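Local coordinates for protein short-chain dehydrogenase/reductase SDR (Burkholderia phymatum, PDB 5IG2) that binds NAD and probably acts as an oxidoreductase on CH-OH groups, as a member of the short-chain dehydrogenase/reductase family, at residues B[138-152]-B[186-198]. Sequence-based numbering, arbitrary orientation.
Sequences LGQNEAAHIVNTASV and GGEVGCSLLCPAF. With NAD (nicotinamide-adenine-dinucleotide), chain F; ACT (acetate ion), chain G.
H145 leans across the neighbouring strand and fills the hollow over G190, which has no side chain. CG is anti to the backbone N (chi1 -151°), and this swings the ring over the 190-191 peptide. One ring face covers that peptide, with CE1 3.2 Å from C191 N. The ring then ends at S192: NE2 donates to S192 OG at 2.7 Å, almost in the ring plane. S192 OG is also hydrogen-bonded to R257 O, so two partners hold the hydroxyl. V147 CG2 lies at the ring edge, and I253 of helix 242-254 packs on H145 and V147.

The other face of the sheet carries A144, I146, V189 and C191. V189 CG2 is the bump here. It sits 3.7 Å from L138 CD2, where the two side chains cross at about a right angle, and the A144 methyl packs against it from the facing strand. M137 packs on V189 too.

Strands 144-149 and 189-194 run parallel, their axes 4.4 Å apart at closest approach. They are adjacent in the Rossmann-type sheet and are joined through helix 162-185 as a beta-alpha-beta unit. Backbone bonds zip them together up to A150 N to L194 O.

At this end, L193 CD1 meets A150 CB at 3.7 Å, with V172 of helix 162-185 against both. Further on, V152 CG1 rests over two carbonyls, 3.4 Å from both C195 O and P196 O. V152 N is hydrogen-bonded to P196 O at 3.0 Å. These loops flank the nicotinamide: A150 O approaches NAD C6N and P196 O approaches C5N. S151 OG donates to an acetate ion, probably from the crystallisation liquor, which is also hydrogen-bonded to Y164 OH.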
ATOM      1  N   LEU B 138      -2.256 -18.505  64.667  1.00 19.64           N
ATOM      2  CA  LEU B 138      -1.492 -18.734  65.890  1.00 23.44           C
ATOM      3  C   LEU B 138      -1.405 -20.224  66.219  1.00 27.53           C
ATOM      4  O   LEU B 138      -0.369 -20.702  66.695  1.00 26.52           O
ATOM      5  CB  LEU B 138      -2.118 -17.957  67.049  1.00 22.23           C
ATOM      6  CG  LEU B 138      -2.006 -16.435  66.934  1.00 21.59           C
ATOM      7  CD1 LEU B 138      -2.935 -15.739  67.910  1.00 20.58           C
ATOM      8  CD2 LEU B 138      -0.569 -16.007  67.168  1.00 21.28           C
ATOM      9  N   GLY B 139      -2.477 -20.975  65.967  1.00 25.41           N
ATOM     10  CA  GLY B 139      -2.472 -22.393  66.284  1.00 25.05           C
ATOM     11  C   GLY B 139      -1.625 -23.250  65.364  1.00 27.87           C
ATOM     12  O   GLY B 139      -1.337 -24.401  65.713  1.00 27.05           O
ATOM     13  N   GLN B 140      -1.214 -22.722  64.211  1.00 27.74           N
ATOM     14  CA  GLN B 140      -0.460 -23.518  63.249  1.00 26.96           C
ATOM     15  C   GLN B 140       1.019 -23.670  63.603  1.00 26.62           C
ATOM     16  O   GLN B 140       1.663 -24.595  63.096  1.00 25.92           O
ATOM     17  CB  GLN B 140      -0.598 -22.910  61.845  1.00 23.09           C
ATOM     18  CG  GLN B 140      -1.977 -23.114  61.230  1.00 23.22           C
ATOM     19  CD  GLN B 140      -2.178 -22.352  59.926  1.00 25.25           C
ATOM     20  OE1 GLN B 140      -3.152 -22.580  59.213  1.00 23.14           O
ATOM     21  NE2 GLN B 140      -1.272 -21.428  59.624  1.00 25.32           N
ATOM     22  N   ASN B 141       1.568 -22.804  64.460  1.00 27.92           N
ATOM     23  CA  ASN B 141       3.004 -22.794  64.766  1.00 29.92           C
ATOM     24  C   ASN B 141       3.842 -22.615  63.502  1.00 30.32           C
ATOM     25  O   ASN B 141       4.896 -23.231  63.337  1.00 35.05           O
ATOM     26  CB  ASN B 141       3.429 -24.054  65.518  1.00 34.47           C
ATOM     27  CG  ASN B 141       2.788 -24.153  66.869  1.00 42.40           C
ATOM     28  OD1 ASN B 141       2.431 -23.143  67.467  1.00 44.17           O
ATOM     29  ND2 ASN B 141       2.633 -25.373  67.363  1.00 52.65           N
ATOM     30  N   GLU B 142       3.367 -21.767  62.601  1.00 25.96           N
ATOM     31  CA  GLU B 142       4.059 -21.486  61.357  1.00 26.48           C
ATOM     32  C   GLU B 142       4.106 -19.984  61.153  1.00 24.15           C
ATOM     33  O   GLU B 142       3.294 -19.239  61.706  1.00 23.71           O
ATOM     34  CB  GLU B 142       3.368 -22.133  60.154  1.00 25.51           C
ATOM     35  CG  GLU B 142       3.467 -23.629  60.101  1.00 34.05           C
ATOM     36  CD  GLU B 142       2.801 -24.195  58.867  1.00 42.95           C
ATOM     37  OE1 GLU B 142       1.940 -25.088  59.023  1.00 50.83           O
ATOM     38  OE2 GLU B 142       3.132 -23.745  57.746  1.00 40.15           O
ATOM     39  N   ALA B 143       5.071 -19.550  60.345  1.00 23.11           N
ATOM     40  CA  ALA B 143       5.104 -18.162  59.908  1.00 22.27           C
ATOM     41  C   ALA B 143       3.797 -17.813  59.209  1.00 23.73           C
ATOM     42  O   ALA B 143       3.324 -18.553  58.340  1.00 25.28           O
ATOM     43  CB  ALA B 143       6.288 -17.925  58.972  1.00 19.42           C
ATOM     44  N   ALA B 144       3.200 -16.695  59.612  1.00 18.69           N
ATOM     45  CA  ALA B 144       1.977 -16.214  58.991  1.00 18.82           C
ATOM     46  C   ALA B 144       1.946 -14.702  59.130  1.00 22.35           C
ATOM     47  O   ALA B 144       2.674 -14.123  59.942  1.00 18.97           O
ATOM     48  CB  ALA B 144       0.729 -16.853  59.614  1.00 17.12           C
ATOM     49  N   HIS B 145       1.094 -14.061  58.328  1.00 21.26           N
ATOM     50  CA  HIS B 145       1.099 -12.605  58.261  1.00 19.31           C
ATOM     51  C   HIS B 145      -0.269 -12.113  57.802  1.00 18.52           C
ATOM     52  O   HIS B 145      -0.864 -12.678  56.877  1.00 17.85           O
ATOM     53  CB  HIS B 145       2.200 -12.111  57.305  1.00 17.03           C
ATOM     54  CG  HIS B 145       2.756 -10.764  57.647  1.00 17.17           C
ATOM     55  ND1 HIS B 145       3.704 -10.577  58.629  1.00 16.23           N
ATOM     56  CD2 HIS B 145       2.514  -9.540  57.119  1.00 16.11           C
ATOM     57  CE1 HIS B 145       4.019  -9.296  58.697  1.00 15.20           C
ATOM     58  NE2 HIS B 145       3.307  -8.643  57.794  1.00 15.60           N
ATOM     59  N   ILE B 146      -0.746 -11.049  58.446  1.00 15.32           N
ATOM     60  CA  ILE B 146      -2.013 -10.399  58.129  1.00 12.97           C
ATOM     61  C   ILE B 146      -1.727  -8.995  57.609  1.00 17.38           C
ATOM     62  O   ILE B 146      -1.041  -8.208  58.277  1.00 14.40           O
ATOM     63  CB  ILE B 146      -2.920 -10.333  59.367  1.00 14.19           C
ATOM     64  CG1 ILE B 146      -3.255 -11.751  59.851  1.00 15.55           C
ATOM     65  CG2 ILE B 146      -4.154  -9.449  59.073  1.00 13.60           C
ATOM     66  CD1 ILE B 146      -3.893 -11.788  61.218  1.00 16.43           C
ATOM     67  N   VAL B 147      -2.266  -8.671  56.435  1.00 17.66           N
ATOM     68  CA  VAL B 147      -2.126  -7.344  55.846  1.00 13.60           C
ATOM     69  C   VAL B 147      -3.500  -6.705  55.765  1.00 12.89           C
ATOM     70  O   VAL B 147      -4.411  -7.253  55.123  1.00 13.60           O
ATOM     71  CB  VAL B 147      -1.490  -7.392  54.456  1.00 14.62           C
ATOM     72  CG1 VAL B 147      -1.419  -5.988  53.913  1.00 13.62           C
ATOM     73  CG2 VAL B 147      -0.109  -8.043  54.517  1.00 15.25           C
ATOM     74  N   ASN B 148      -3.642  -5.540  56.393  1.00 11.60           N
ATOM     75  CA  ASN B 148      -4.872  -4.760  56.348  1.00 10.21           C
ATOM     76  C   ASN B 148      -4.675  -3.558  55.437  1.00 13.29           C
ATOM     77  O   ASN B 148      -3.715  -2.796  55.609  1.00 12.04           O
ATOM     78  CB  ASN B 148      -5.279  -4.295  57.752  1.00 12.38           C
ATOM     79  CG  ASN B 148      -5.616  -5.450  58.665  1.00 13.94           C
ATOM     80  OD1 ASN B 148      -5.979  -6.540  58.201  1.00 12.86           O
ATOM     81  ND2 ASN B 148      -5.500  -5.226  59.970  1.00 13.62           N
ATOM     82  N   THR B 149      -5.583  -3.381  54.477  1.00 12.97           N
ATOM     83  CA  THR B 149      -5.530  -2.221  53.591  1.00 10.03           C
ATOM     84  C   THR B 149      -6.241  -1.050  54.254  1.00 11.66           C
ATOM     85  O   THR B 149      -7.464  -1.074  54.427  1.00 11.17           O
ATOM     86  CB  THR B 149      -6.166  -2.505  52.236  1.00 12.78           C
ATOM     87  OG1 THR B 149      -5.582  -3.682  51.669  1.00 12.80           O
ATOM     88  CG2 THR B 149      -5.931  -1.301  51.310  1.00 11.08           C
ATOM     89  N   ALA B 150      -5.479  -0.030  54.635  1.00 11.56           N
ATOM     90  CA  ALA B 150      -6.103   1.222  55.046  1.00 13.69           C
ATOM     91  C   ALA B 150      -6.073   2.159  53.841  1.00 13.96           C
ATOM     92  O   ALA B 150      -6.704   1.873  52.816  1.00 12.67           O
ATOM     93  CB  ALA B 150      -5.395   1.827  56.269  1.00  9.67           C
ATOM     94  N   SER B 151      -5.303   3.243  53.932  1.00  9.35           N
ATOM     95  CA  SER B 151      -5.249   4.281  52.909  1.00  9.89           C
ATOM     96  C   SER B 151      -4.416   5.417  53.466  1.00 12.32           C
ATOM     97  O   SER B 151      -4.236   5.486  54.684  1.00 11.97           O
ATOM     98  CB  SER B 151      -6.650   4.797  52.554  1.00 10.75           C
ATOM     99  OG  SER B 151      -6.574   5.960  51.750  1.00 12.83           O
ATOM    100  N   VAL B 152      -3.921   6.322  52.617  1.00 12.09           N
ATOM    101  CA  VAL B 152      -3.439   7.595  53.148  1.00 13.61           C
ATOM    102  C   VAL B 152      -4.570   8.355  53.835  1.00 13.37           C
ATOM    103  O   VAL B 152      -4.307   9.218  54.680  1.00 13.17           O
ATOM    104  CB  VAL B 152      -2.779   8.462  52.051  1.00 14.42           C
ATOM    105  CG1 VAL B 152      -1.598   7.725  51.433  1.00 18.79           C
ATOM    106  CG2 VAL B 152      -3.797   8.883  50.988  1.00 12.84           C
ATOM    107  N   GLY B 186       3.277 -13.499  71.522  1.00 30.25           N
ATOM    108  CA  GLY B 186       4.378 -14.311  71.059  1.00 25.99           C
ATOM    109  C   GLY B 186       3.988 -15.160  69.863  1.00 31.06           C
ATOM    110  O   GLY B 186       2.815 -15.329  69.534  1.00 33.77           O
ATOM    111  N   GLY B 187       4.997 -15.687  69.191  1.00 30.52           N
ATOM    112  CA  GLY B 187       4.764 -16.553  68.054  1.00 29.74           C
ATOM    113  C   GLY B 187       5.261 -15.949  66.752  1.00 30.63           C
ATOM    114  O   GLY B 187       5.940 -14.919  66.718  1.00 29.79           O
ATOM    115  N   GLU B 188       4.893 -16.613  65.658  1.00 30.18           N
ATOM    116  CA  GLU B 188       5.416 -16.290  64.339  1.00 26.37           C
ATOM    117  C   GLU B 188       4.413 -15.583  63.443  1.00 26.45           C
ATOM    118  O   GLU B 188       4.649 -15.479  62.231  1.00 25.43           O
ATOM    119  CB  GLU B 188       5.899 -17.562  63.653  1.00 33.36           C
ATOM    120  CG  GLU B 188       7.183 -18.128  64.212  1.00 43.06           C
ATOM    121  CD  GLU B 188       7.905 -18.952  63.171  1.00 57.98           C
ATOM    122  OE1 GLU B 188       8.407 -18.361  62.180  1.00 56.32           O
ATOM    123  OE2 GLU B 188       7.934 -20.195  63.324  1.00 67.81           O
ATOM    124  N   VAL B 189       3.301 -15.110  63.987  1.00 19.67           N
ATOM    125  CA  VAL B 189       2.312 -14.383  63.203  1.00 17.98           C
ATOM    126  C   VAL B 189       2.606 -12.894  63.328  1.00 18.83           C
ATOM    127  O   VAL B 189       2.797 -12.380  64.437  1.00 18.31           O
ATOM    128  CB  VAL B 189       0.881 -14.712  63.671  1.00 19.05           C
ATOM    129  CG1 VAL B 189      -0.138 -14.053  62.778  1.00 16.22           C
ATOM    130  CG2 VAL B 189       0.654 -16.223  63.700  1.00 21.44           C
ATOM    131  N   GLY B 190       2.656 -12.202  62.192  1.00 19.32           N
ATOM    132  CA  GLY B 190       2.920 -10.773  62.171  1.00 20.66           C
ATOM    133  C   GLY B 190       1.873 -10.025  61.373  1.00 22.24           C
ATOM    134  O   GLY B 190       0.891 -10.630  60.935  1.00 19.90           O
ATOM    135  N   CYS B 191       2.048  -8.719  61.175  1.00 18.08           N
ATOM    136  CA  CYS B 191       1.051  -7.991  60.404  1.00 14.26           C
ATOM    137  C   CYS B 191       1.670  -6.745  59.776  1.00 14.95           C
ATOM    138  O   CYS B 191       2.737  -6.282  60.187  1.00 15.92           O
ATOM    139  CB  CYS B 191      -0.160  -7.640  61.273  1.00 11.82           C
ATOM    140  SG  CYS B 191       0.167  -6.463  62.600  1.00 16.26           S
ATOM    141  N   SER B 192       0.988  -6.222  58.755  1.00 13.19           N
ATOM    142  CA  SER B 192       1.415  -5.017  58.057  1.00 15.65           C
ATOM    143  C   SER B 192       0.201  -4.153  57.739  1.00 15.83           C
ATOM    144  O   SER B 192      -0.937  -4.627  57.683  1.00 14.19           O
ATOM    145  CB  SER B 192       2.160  -5.322  56.750  1.00 14.45           C
ATOM    146  OG  SER B 192       3.339  -6.089  56.970  1.00 17.14           O
ATOM    147  N   LEU B 193       0.472  -2.878  57.488  1.00 13.89           N
ATOM    148  CA  LEU B 193      -0.555  -1.870  57.282  1.00 12.65           C
ATOM    149  C   LEU B 193      -0.278  -1.183  55.951  1.00 11.88           C
ATOM    150  O   LEU B 193       0.732  -0.485  55.813  1.00 12.52           O
ATOM    151  CB  LEU B 193      -0.555  -0.865  58.439  1.00 13.83           C
ATOM    152  CG  LEU B 193      -1.499   0.346  58.350  1.00 14.23           C
ATOM    153  CD1 LEU B 193      -2.964  -0.098  58.304  1.00 10.25           C
ATOM    154  CD2 LEU B 193      -1.237   1.322  59.500  1.00 11.73           C
ATOM    155  N   LEU B 194      -1.183  -1.353  54.985  1.00 12.48           N
ATOM    156  CA  LEU B 194      -1.011  -0.818  53.635  1.00 15.66           C
ATOM    157  C   LEU B 194      -1.773   0.500  53.486  1.00 13.78           C
ATOM    158  O   LEU B 194      -2.998   0.535  53.662  1.00 14.15           O
ATOM    159  CB  LEU B 194      -1.485  -1.839  52.602  1.00 11.87           C
ATOM    160  CG  LEU B 194      -1.481  -1.408  51.139  1.00  9.47           C
ATOM    161  CD1 LEU B 194      -0.063  -1.088  50.685  1.00  9.20           C
ATOM    162  CD2 LEU B 194      -2.079  -2.506  50.280  1.00 10.73           C
ATOM    163  N   CYS B 195      -1.055   1.577  53.130  1.00 11.88           N
ATOM    164  CA  CYS B 195      -1.619   2.932  53.060  1.00 10.97           C
ATOM    165  C   CYS B 195      -1.329   3.601  51.720  1.00 14.01           C
ATOM    166  O   CYS B 195      -0.463   4.488  51.629  1.00 14.93           O
ATOM    167  CB  CYS B 195      -1.075   3.800  54.196  1.00 13.43           C
ATOM    168  SG  CYS B 195      -1.483   3.202  55.863  1.00 15.80           S
ATOM    169  N   PRO B 196      -2.052   3.229  50.663  1.00 12.80           N
ATOM    170  CA  PRO B 196      -1.802   3.813  49.343  1.00 12.63           C
ATOM    171  C   PRO B 196      -2.537   5.127  49.136  1.00 12.84           C
ATOM    172  O   PRO B 196      -3.527   5.431  49.802  1.00 10.65           O
ATOM    173  CB  PRO B 196      -2.347   2.751  48.372  1.00 12.50           C
ATOM    174  CG  PRO B 196      -2.709   1.564  49.224  1.00 12.64           C
ATOM    175  CD  PRO B 196      -2.994   2.108  50.582  1.00  8.65           C
ATOM    176  N   ALA B 197      -2.013   5.911  48.188  1.00 13.52           N
ATOM    177  CA  ALA B 197      -2.735   7.040  47.622  1.00 10.17           C
ATOM    178  C   ALA B 197      -3.529   6.546  46.412  1.00 13.61           C
ATOM    179  O   ALA B 197      -3.660   5.341  46.180  1.00 14.69           O
ATOM    180  CB  ALA B 197      -1.774   8.172  47.266  1.00 11.23           C
ATOM    181  N   PHE B 198      -4.062   7.466  45.615  1.00 13.70           N
ATOM    182  CA  PHE B 198      -5.006   7.076  44.570  1.00 16.80           C
ATOM    183  C   PHE B 198      -4.352   6.167  43.530  1.00 15.97           C
ATOM    184  O   PHE B 198      -3.262   6.458  43.030  1.00 15.08           O
ATOM    185  CB  PHE B 198      -5.578   8.317  43.890  1.00 14.96           C
ATOM    186  CG  PHE B 198      -6.218   9.281  44.837  1.00 18.31           C
ATOM    187  CD1 PHE B 198      -7.425   8.978  45.439  1.00 19.18           C
ATOM    188  CD2 PHE B 198      -5.611  10.496  45.120  1.00 19.42           C
ATOM    189  CE1 PHE B 198      -8.015   9.869  46.306  1.00 24.48           C
ATOM    190  CE2 PHE B 198      -6.194  11.383  45.978  1.00 24.90           C
ATOM    191  CZ  PHE B 198      -7.399  11.073  46.577  1.00 25.30           C
TER
HETATM  192  PA  NAD F 301     -12.044  -2.013  43.996  1.00 13.13           P
HETATM  193  O1A NAD F 301     -13.434  -1.520  43.897  1.00 13.39           O
HETATM  194  O2A NAD F 301     -11.354  -2.190  42.635  1.00 12.48           O
HETATM  195  O5B NAD F 301     -11.907  -3.372  44.817  1.00 14.29           O
HETATM  196  C5B NAD F 301     -12.560  -3.535  46.090  1.00 11.74           C
HETATM  197  C4B NAD F 301     -13.347  -4.814  46.018  1.00  8.74           C
HETATM  198  O4B NAD F 301     -13.997  -5.046  47.287  1.00 14.11           O
HETATM  199  C3B NAD F 301     -14.447  -4.860  44.943  1.00 13.20           C
HETATM  200  O3B NAD F 301     -14.277  -5.972  44.072  1.00 12.03           O
HETATM  201  C2B NAD F 301     -15.744  -4.996  45.756  1.00 14.67           C
HETATM  202  O2B NAD F 301     -16.711  -5.814  45.108  1.00 14.54           O
HETATM  203  C1B NAD F 301     -15.232  -5.672  47.020  1.00 12.91           C
HETATM  204  N9A NAD F 301     -16.104  -5.521  48.178  1.00 11.50           N
HETATM  205  C8A NAD F 301     -16.804  -4.405  48.555  1.00 12.09           C
HETATM  206  N7A NAD F 301     -17.602  -4.596  49.578  1.00 14.41           N
HETATM  207  C5A NAD F 301     -17.409  -5.930  49.901  1.00 12.36           C
HETATM  208  C6A NAD F 301     -17.973  -6.757  50.889  1.00 14.18           C
HETATM  209  N6A NAD F 301     -18.951  -6.368  51.712  1.00 15.25           N
HETATM  210  N1A NAD F 301     -17.531  -8.032  50.969  1.00 13.34           N
HETATM  211  C2A NAD F 301     -16.601  -8.446  50.100  1.00 13.72           C
HETATM  212  N3A NAD F 301     -16.015  -7.766  49.107  1.00 13.17           N
HETATM  213  C4A NAD F 301     -16.472  -6.507  49.058  1.00 11.34           C
HETATM  214  O3  NAD F 301     -11.183  -1.010  44.878  1.00 12.47           O
HETATM  215  PN  NAD F 301      -9.703  -1.107  45.473  1.00 12.45           P
HETATM  216  O1N NAD F 301      -8.989  -2.265  44.878  1.00 10.03           O
HETATM  217  O2N NAD F 301      -9.110   0.244  45.353  1.00 12.27           O
HETATM  218  O5D NAD F 301     -10.058  -1.387  46.999  1.00 11.30           O
HETATM  219  C5D NAD F 301      -9.223  -2.227  47.825  1.00  8.90           C
HETATM  220  C4D NAD F 301      -8.902  -1.470  49.091  1.00 11.13           C
HETATM  221  O4D NAD F 301      -7.966  -0.400  48.816  1.00 12.40           O
HETATM  222  C3D NAD F 301     -10.101  -0.819  49.794  1.00 11.50           C
HETATM  223  O3D NAD F 301     -10.015  -1.054  51.195  1.00 12.02           O
HETATM  224  C2D NAD F 301      -9.898   0.670  49.507  1.00 10.87           C
HETATM  225  O2D NAD F 301     -10.498   1.467  50.520  1.00 10.46           O
HETATM  226  C1D NAD F 301      -8.378   0.726  49.537  1.00 11.72           C
HETATM  227  N1N NAD F 301      -7.716   1.971  48.913  1.00 13.12           N
HETATM  228  C2N NAD F 301      -7.925   2.233  47.610  1.00 11.09           C
HETATM  229  C3N NAD F 301      -7.310   3.320  47.015  1.00 10.77           C
HETATM  230  C7N NAD F 301      -7.365   3.590  45.544  1.00 11.17           C
HETATM  231  O7N NAD F 301      -7.091   4.726  45.126  1.00 11.71           O
HETATM  232  N7N NAD F 301      -7.819   2.633  44.751  1.00 12.35           N
HETATM  233  C4N NAD F 301      -6.474   4.116  47.788  1.00 12.65           C
HETATM  234  C5N NAD F 301      -6.264   3.811  49.122  1.00 15.31           C
HETATM  235  C6N NAD F 301      -6.903   2.730  49.675  1.00 14.82           C
HETATM  236  C   ACT G 302      -8.364   6.667  48.845  1.00 33.39           C
HETATM  237  O   ACT G 302      -7.585   7.653  48.816  1.00 34.09           O
HETATM  238  OXT ACT G 302      -8.265   5.912  49.841  1.00 26.72           O
HETATM  239  CH3 ACT G 302      -9.352   6.380  47.751  1.00 33.66           C